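Local coordinates for lectin (Colocasia esculenta, PDB 5T1X), which probably binds mannose-rich glycans, as expected of a lectin related to the snowdrop (GNA) family, at residues S79-K84 against A98-P103; R59-H62 against L66-K69. All blocks are in the same frame, centred on the assembly; numbering follows the deposited sequence.

In the fold
The contacts follow one another along the chain: contact 2 closes the hairpin of strands 57-60 and 66-69 before contact 1 lays the segment after strand 75-78 beside strand 98-107. Their centres are 10 Å apart. Contact 2 pairs strands within one sheet; Ile100 joins that sheet to the one holding strand 98-107, its CD1 3.7 Å from Leu66 CB and its CG2 3.9 Å from Leu60 CD1. A probable backbone hydrogen bond, Ser79 N to Leu66 O at 2.9 Å, links them as well. The fold is consistent with the family's beta-prism II. Neither contact includes a bound sugar; residues 98-101 pair in an antiparallel ladder with a neighbouring subunit, whereas no other chain of the assembly touches contact 2.

Contact 1 (S79-K84 against A98-P103); sequences SNSSSK and AVIYGP
Ile100 meets the loop through a single methyl group. With CG1 beside the backbone N (chi1 -55°) and the chain then extended, CD1 is carried out to the hydroxyls of two serines, 3.9 Å from Ser81 OG and 4.1 Å from Ser79 OG. Those hydroxyls suit an apolar neighbour because they are satisfied elsewhere: Ser79 OG donates to Ser81 OG over 2.7 Å and accepts from Leu66 N, while Ser81 OG bonds to Gly64 O. Phe101 of a neighbouring subunit also packs on both serines.

At Gly102 the link is polar and indirect. One water donates to Gly102 O over 2.7 Å and hydrogen-bonds to Ser83 OG over an equal 2.7 Å, bridging the Ser83 side chain to the Gly102 carbonyl. A cis peptide, which proline accommodates more readily than other residues, then leads into Pro103. Its compact apolar ring has CG 3.8 Å from Lys84 CB, and the lysine, modelled in two conformers, runs slantwise past this CG corner in one of them.

With no direct hydrogen bond between the segments, the contact relies on methyl and methylene packing plus one bridging water. The serine hydroxyls are used on each other, on the 64-66 backbone and on that water, so Ile100 CD1 has only van der Waals contact with two of them.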
ATOM      1  N   SER B  79      -0.237 -11.072  13.020  1.00  8.45           N
ATOM      2  CA  SER B  79       0.801 -10.031  13.014  1.00  7.87           C
ATOM      3  C   SER B  79       0.874  -9.362  14.383  1.00 12.51           C
ATOM      4  O   SER B  79       1.873  -8.722  14.712  1.00 13.48           O
ATOM      5  CB  SER B  79       0.502  -8.981  11.947  1.00  9.39           C
ATOM      6  OG  SER B  79      -0.769  -8.382  12.169  1.00  7.83           O
ATOM      7  N   ASN B  80      -0.213  -9.491  15.172  1.00 11.22           N
ATOM      8  CA  ASN B  80      -0.387  -8.870  16.490  1.00 10.81           C
ATOM      9  C   ASN B  80      -0.303  -7.338  16.423  1.00 14.21           C
ATOM     10  O   ASN B  80      -0.031  -6.691  17.436  1.00 14.54           O
ATOM     11  CB  ASN B  80       0.570  -9.439  17.525  1.00 13.40           C
ATOM     12  CG  ASN B  80       0.264 -10.885  17.811  1.00 22.75           C
ATOM     13  OD1 ASN B  80       1.127 -11.750  17.689  1.00 28.83           O
ATOM     14  ND2 ASN B  80      -0.993 -11.185  18.151  1.00 18.01           N
ATOM     15  N   SER B  81      -0.603  -6.766  15.238  1.00  9.94           N
ATOM     16  CA  SER B  81      -0.699  -5.315  15.042  1.00  8.74           C
ATOM     17  C   SER B  81      -2.162  -4.956  15.194  1.00 13.75           C
ATOM     18  O   SER B  81      -3.037  -5.722  14.792  1.00 12.82           O
ATOM     19  CB  SER B  81      -0.148  -4.892  13.679  1.00  8.91           C
ATOM     20  OG  SER B  81      -0.625  -5.716  12.624  1.00 11.85           O
ATOM     21  N   SER B  82      -2.439  -3.836  15.828  1.00 10.39           N
ATOM     22  CA  SER B  82      -3.810  -3.417  16.098  1.00 10.47           C
ATOM     23  C   SER B  82      -3.842  -1.910  16.218  1.00 14.26           C
ATOM     24  O   SER B  82      -3.038  -1.334  16.960  1.00 15.84           O
ATOM     25  CB  SER B  82      -4.293  -4.077  17.389  1.00 16.08           C
ATOM     26  OG  SER B  82      -5.539  -3.551  17.803  1.00 23.93           O
ATOM     27  N   SER B  83      -4.733  -1.256  15.476  1.00 10.27           N
ATOM     28  CA  SER B  83      -4.800   0.202  15.511  1.00  8.24           C
ATOM     29  C   SER B  83      -6.240   0.669  15.273  1.00 13.55           C
ATOM     30  O   SER B  83      -7.175  -0.121  15.449  1.00 14.05           O
ATOM     31  CB  SER B  83      -3.818   0.802  14.500  1.00  8.99           C
ATOM     32  OG  SER B  83      -3.656   2.200  14.703  1.00 12.84           O
ATOM     33  N   LYS B  84      -6.403   1.960  14.905  1.00 10.56           N
ATOM     34  CA  LYS B  84      -7.688   2.623  14.672  0.50 10.32           C
ATOM     35  C   LYS B  84      -8.606   1.852  13.748  1.00 14.02           C
ATOM     36  O   LYS B  84      -8.145   1.265  12.772  1.00 15.06           O
ATOM     37  CB  LYS B  84      -7.479   4.010  14.038  0.50 13.01           C
ATOM     38  CG  LYS B  84      -6.560   4.952  14.771  0.50 11.21           C
ATOM     39  CD  LYS B  84      -6.632   6.337  14.154  0.50 17.34           C
ATOM     40  CE  LYS B  84      -6.015   7.376  15.052  0.50 21.30           C
ATOM     41  NZ  LYS B  84      -6.170   8.754  14.505  0.50 10.35           N
ATOM     42  N   ALA B  98       7.226  -6.464   3.273  1.00  9.67           N
ATOM     43  CA  ALA B  98       5.757  -6.529   3.223  1.00  8.63           C
ATOM     44  C   ALA B  98       5.292  -5.704   4.400  1.00 11.62           C
ATOM     45  O   ALA B  98       5.685  -5.989   5.538  1.00 11.65           O
ATOM     46  CB  ALA B  98       5.262  -7.968   3.285  1.00 10.01           C
ATOM     47  N   VAL B  99       4.572  -4.604   4.137  1.00  7.78           N
ATOM     48  CA  VAL B  99       4.236  -3.661   5.207  1.00  7.12           C
ATOM     49  C   VAL B  99       2.744  -3.379   5.263  1.00  8.63           C
ATOM     50  O   VAL B  99       2.118  -3.163   4.228  1.00  7.85           O
ATOM     51  CB  VAL B  99       5.026  -2.335   4.998  1.00 10.41           C
ATOM     52  CG1 VAL B  99       4.727  -1.323   6.112  1.00  9.72           C
ATOM     53  CG2 VAL B  99       6.533  -2.594   4.903  1.00 10.14           C
ATOM     54  N   ILE B 100       2.188  -3.336   6.479  1.00  5.07           N
ATOM     55  CA  ILE B 100       0.772  -2.977   6.669  1.00  4.74           C
ATOM     56  C   ILE B 100       0.711  -1.494   6.973  1.00  8.93           C
ATOM     57  O   ILE B 100       1.314  -1.032   7.956  1.00  8.08           O
ATOM     58  CB  ILE B 100       0.066  -3.794   7.779  1.00  7.36           C
ATOM     59  CG1 ILE B 100       0.185  -5.327   7.554  1.00  8.31           C
ATOM     60  CG2 ILE B 100      -1.425  -3.332   7.934  1.00  9.08           C
ATOM     61  CD1 ILE B 100      -0.299  -6.142   8.758  1.00 11.03           C
ATOM     62  N   TYR B 101      -0.045  -0.760   6.158  1.00  7.92           N
ATOM     63  CA  TYR B 101      -0.259   0.669   6.358  1.00  7.01           C
ATOM     64  C   TYR B 101      -1.695   0.954   6.676  1.00 11.15           C
ATOM     65  O   TYR B 101      -2.585   0.481   5.974  1.00 10.36           O
ATOM     66  CB  TYR B 101       0.114   1.472   5.098  1.00  7.84           C
ATOM     67  CG  TYR B 101       1.578   1.455   4.732  1.00  9.20           C
ATOM     68  CD1 TYR B 101       2.447   2.430   5.214  1.00 11.74           C
ATOM     69  CD2 TYR B 101       2.065   0.561   3.784  1.00  9.55           C
ATOM     70  CE1 TYR B 101       3.786   2.453   4.840  1.00 11.90           C
ATOM     71  CE2 TYR B 101       3.401   0.584   3.386  1.00 10.40           C
ATOM     72  CZ  TYR B 101       4.258   1.539   3.913  1.00 11.50           C
ATOM     73  OH  TYR B 101       5.589   1.561   3.559  1.00 11.42           O
ATOM     74  N   GLY B 102      -1.911   1.826   7.648  1.00  8.07           N
ATOM     75  CA  GLY B 102      -3.258   2.292   7.957  1.00  7.98           C
ATOM     76  C   GLY B 102      -3.392   3.005   9.290  1.00 10.78           C
ATOM     77  O   GLY B 102      -2.476   3.001  10.109  1.00 11.17           O
ATOM     78  N   PRO B 103      -4.578   3.564   9.564  1.00  9.70           N
ATOM     79  CA  PRO B 103      -5.768   3.592   8.701  1.00  9.58           C
ATOM     80  C   PRO B 103      -5.656   4.603   7.557  1.00 14.68           C
ATOM     81  O   PRO B 103      -4.688   5.373   7.493  1.00 12.78           O
ATOM     82  CB  PRO B 103      -6.876   3.991   9.686  1.00 11.79           C
ATOM     83  CG  PRO B 103      -6.165   4.926  10.645  1.00 16.18           C
ATOM     84  CD  PRO B 103      -4.804   4.294  10.831  1.00 11.24           C
TER
HETATM   85  O   HOH W   1      -2.169   3.437  12.799  1.00 12.35           O

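Contact 2 (R59-H62 against L66-K69)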
ATOM      1  N   ARG B  59      -6.229 -13.022   6.005  1.00  7.52           N
ATOM      2  CA  ARG B  59      -7.124 -11.876   5.864  1.00  7.52           C
ATOM      3  C   ARG B  59      -6.646 -10.722   6.724  1.00 10.01           C
ATOM      4  O   ARG B  59      -6.352 -10.920   7.896  1.00  9.15           O
ATOM      5  CB  ARG B  59      -8.565 -12.256   6.246  1.00  7.40           C
ATOM      6  CG  ARG B  59      -9.602 -11.140   6.020  1.00  8.48           C
ATOM      7  CD  ARG B  59     -10.969 -11.571   6.524  1.00  9.59           C
ATOM      8  NE  ARG B  59     -11.984 -10.522   6.380  1.00  9.52           N
ATOM      9  CZ  ARG B  59     -12.237  -9.578   7.289  1.00 12.48           C
ATOM     10  NH1 ARG B  59     -11.533  -9.522   8.415  1.00 12.24           N
ATOM     11  NH2 ARG B  59     -13.198  -8.692   7.083  1.00  9.25           N
ATOM     12  N   LEU B  60      -6.574  -9.523   6.134  1.00  6.98           N
ATOM     13  CA  LEU B  60      -6.244  -8.303   6.856  1.00  5.96           C
ATOM     14  C   LEU B  60      -7.558  -7.688   7.321  1.00  8.95           C
ATOM     15  O   LEU B  60      -8.471  -7.517   6.498  1.00  8.79           O
ATOM     16  CB  LEU B  60      -5.472  -7.357   5.930  1.00  6.34           C
ATOM     17  CG  LEU B  60      -5.120  -5.964   6.476  1.00  9.48           C
ATOM     18  CD1 LEU B  60      -4.228  -6.039   7.745  1.00 10.10           C
ATOM     19  CD2 LEU B  60      -4.476  -5.137   5.385  1.00 12.02           C
ATOM     20  N   ASN B  61      -7.679  -7.358   8.619  1.00  6.09           N
ATOM     21  CA  ASN B  61      -8.945  -6.798   9.088  1.00  6.57           C
ATOM     22  C   ASN B  61      -8.950  -5.250   9.034  1.00  8.80           C
ATOM     23  O   ASN B  61      -8.026  -4.637   8.481  1.00  8.44           O
ATOM     24  CB  ASN B  61      -9.320  -7.326  10.481  1.00  7.68           C
ATOM     25  CG  ASN B  61      -8.505  -6.809  11.639  1.00 15.52           C
ATOM     26  OD1 ASN B  61      -7.732  -5.849  11.526  1.00 11.54           O
ATOM     27  ND2 ASN B  61      -8.695  -7.421  12.798  1.00 13.00           N
ATOM     28  N   HIS B  62      -9.997  -4.635   9.592  1.00  6.89           N
ATOM     29  CA  HIS B  62     -10.175  -3.190   9.563  1.00  7.39           C
ATOM     30  C   HIS B  62      -9.618  -2.518  10.819  1.00 11.63           C
ATOM     31  O   HIS B  62     -10.024  -1.410  11.172  1.00 11.20           O
ATOM     32  CB  HIS B  62     -11.649  -2.858   9.331  1.00  8.28           C
ATOM     33  CG  HIS B  62     -12.070  -3.152   7.925  1.00 11.30           C
ATOM     34  ND1 HIS B  62     -12.355  -4.450   7.512  1.00 12.79           N
ATOM     35  CD2 HIS B  62     -12.172  -2.324   6.864  1.00 13.33           C
ATOM     36  CE1 HIS B  62     -12.641  -4.359   6.222  1.00 12.62           C
ATOM     37  NE2 HIS B  62     -12.564  -3.098   5.791  1.00 13.50           N
ATOM     38  N   LEU B  66      -3.297  -8.697  10.656  1.00  6.47           N
ATOM     39  CA  LEU B  66      -3.193  -9.690   9.573  1.00  6.55           C
ATOM     40  C   LEU B  66      -3.224 -11.061  10.217  1.00  9.67           C
ATOM     41  O   LEU B  66      -2.401 -11.337  11.091  1.00 10.04           O
ATOM     42  CB  LEU B  66      -1.890  -9.453   8.795  1.00  7.00           C
ATOM     43  CG  LEU B  66      -1.676 -10.311   7.544  1.00  9.29           C
ATOM     44  CD1 LEU B  66      -2.652  -9.939   6.418  1.00  8.99           C
ATOM     45  CD2 LEU B  66      -0.233 -10.186   7.049  1.00 10.78           C
ATOM     46  N   ILE B  67      -4.212 -11.884   9.862  1.00  8.12           N
ATOM     47  CA  ILE B  67      -4.398 -13.180  10.528  1.00  7.26           C
ATOM     48  C   ILE B  67      -4.467 -14.330   9.535  1.00 10.07           C
ATOM     49  O   ILE B  67      -5.028 -14.181   8.448  1.00  9.32           O
ATOM     50  CB  ILE B  67      -5.715 -13.121  11.373  1.00 12.05           C
ATOM     51  CG1 ILE B  67      -5.679 -11.977  12.418  1.00 14.20           C
ATOM     52  CG2 ILE B  67      -6.001 -14.464  12.082  1.00 14.10           C
ATOM     53  CD1 ILE B  67      -7.054 -11.464  12.825  1.00 19.51           C
ATOM     54  N   ILE B  68      -3.919 -15.488   9.941  1.00  6.56           N
ATOM     55  CA  ILE B  68      -4.093 -16.770   9.257  1.00  5.43           C
ATOM     56  C   ILE B  68      -5.097 -17.525  10.101  1.00 10.13           C
ATOM     57  O   ILE B  68      -4.853 -17.743  11.297  1.00  9.23           O
ATOM     58  CB  ILE B  68      -2.788 -17.607   9.067  1.00  7.67           C
ATOM     59  CG1 ILE B  68      -1.719 -16.847   8.283  1.00  7.92           C
ATOM     60  CG2 ILE B  68      -3.106 -18.992   8.437  1.00  8.08           C
ATOM     61  CD1 ILE B  68      -0.363 -17.632   8.260  1.00 11.01           C
ATOM     62  N   LYS B  69      -6.219 -17.926   9.493  1.00  7.23           N
ATOM     63  CA  LYS B  69      -7.251 -18.724  10.160  1.00  7.59           C
ATOM     64  C   LYS B  69      -7.340 -20.063   9.498  1.00 11.81           C
ATOM     65  O   LYS B  69      -7.140 -20.118   8.294  1.00 10.30           O
ATOM     66  CB  LYS B  69      -8.612 -18.018  10.037  1.00 11.57           C
ATOM     67  CG  LYS B  69      -8.792 -16.786  10.914  1.00 12.86           C
ATOM     68  CD  LYS B  69      -8.887 -17.170  12.381  1.00 15.20           C
ATOM     69  CE  LYS B  69      -9.582 -16.132  13.213  1.00 12.65           C
ATOM     70  NZ  LYS B  69      -9.766 -16.604  14.609  1.00 13.58           N
TER
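Leu60 and Leu66 face each other across a non-hydrogen-bonded antiparallel pair, their CA atoms 4.3 Å apart, and both project to the same face of the sheet. Each has CG anti to its own backbone N (chi1 176° in Leu60, -174° in Leu66), but they meet unequally: the Leu66 branch CD1 reaches back to the base of its partner, 3.9 Å from Leu60 CB, while Leu60 CD1 comes within 4.1 Å of Leu66 N. Branched, apolar leucines fit this buried face because their methyls can pack both on the facing strand and on Ile100.

The next pair, Arg59 and Ile67, turns to the other face. Here the backbones do the joining, with Arg59 N giving a hydrogen bond to Ile67 O at 3.0 Å and Ile67 N returning one to Arg59 O at 3.1 Å. Arg59 is extended as far as NE, with the guanidinium turned aside; its long chain carries the charge away from the strand pair on this partly exposed face. The amide of Asn61 skirts the same isoleucine, ND2 lying 4.4 Å from Ile67 CD1, while its OD1 accepts from Lys63 N and Glu65 N, the first closing an Asx turn that starts the chain reversal.

The hairpin forms the middle of a four-stranded antiparallel sheet, flanked by strand 14-16 beyond 57-60 and strand 75-78 beyond 66-69, where Leu66 packs on Trp77 and Ile67 on Thr75; both leucines also rest on Ile100 of strand 98-107, in the neighbouring sheet.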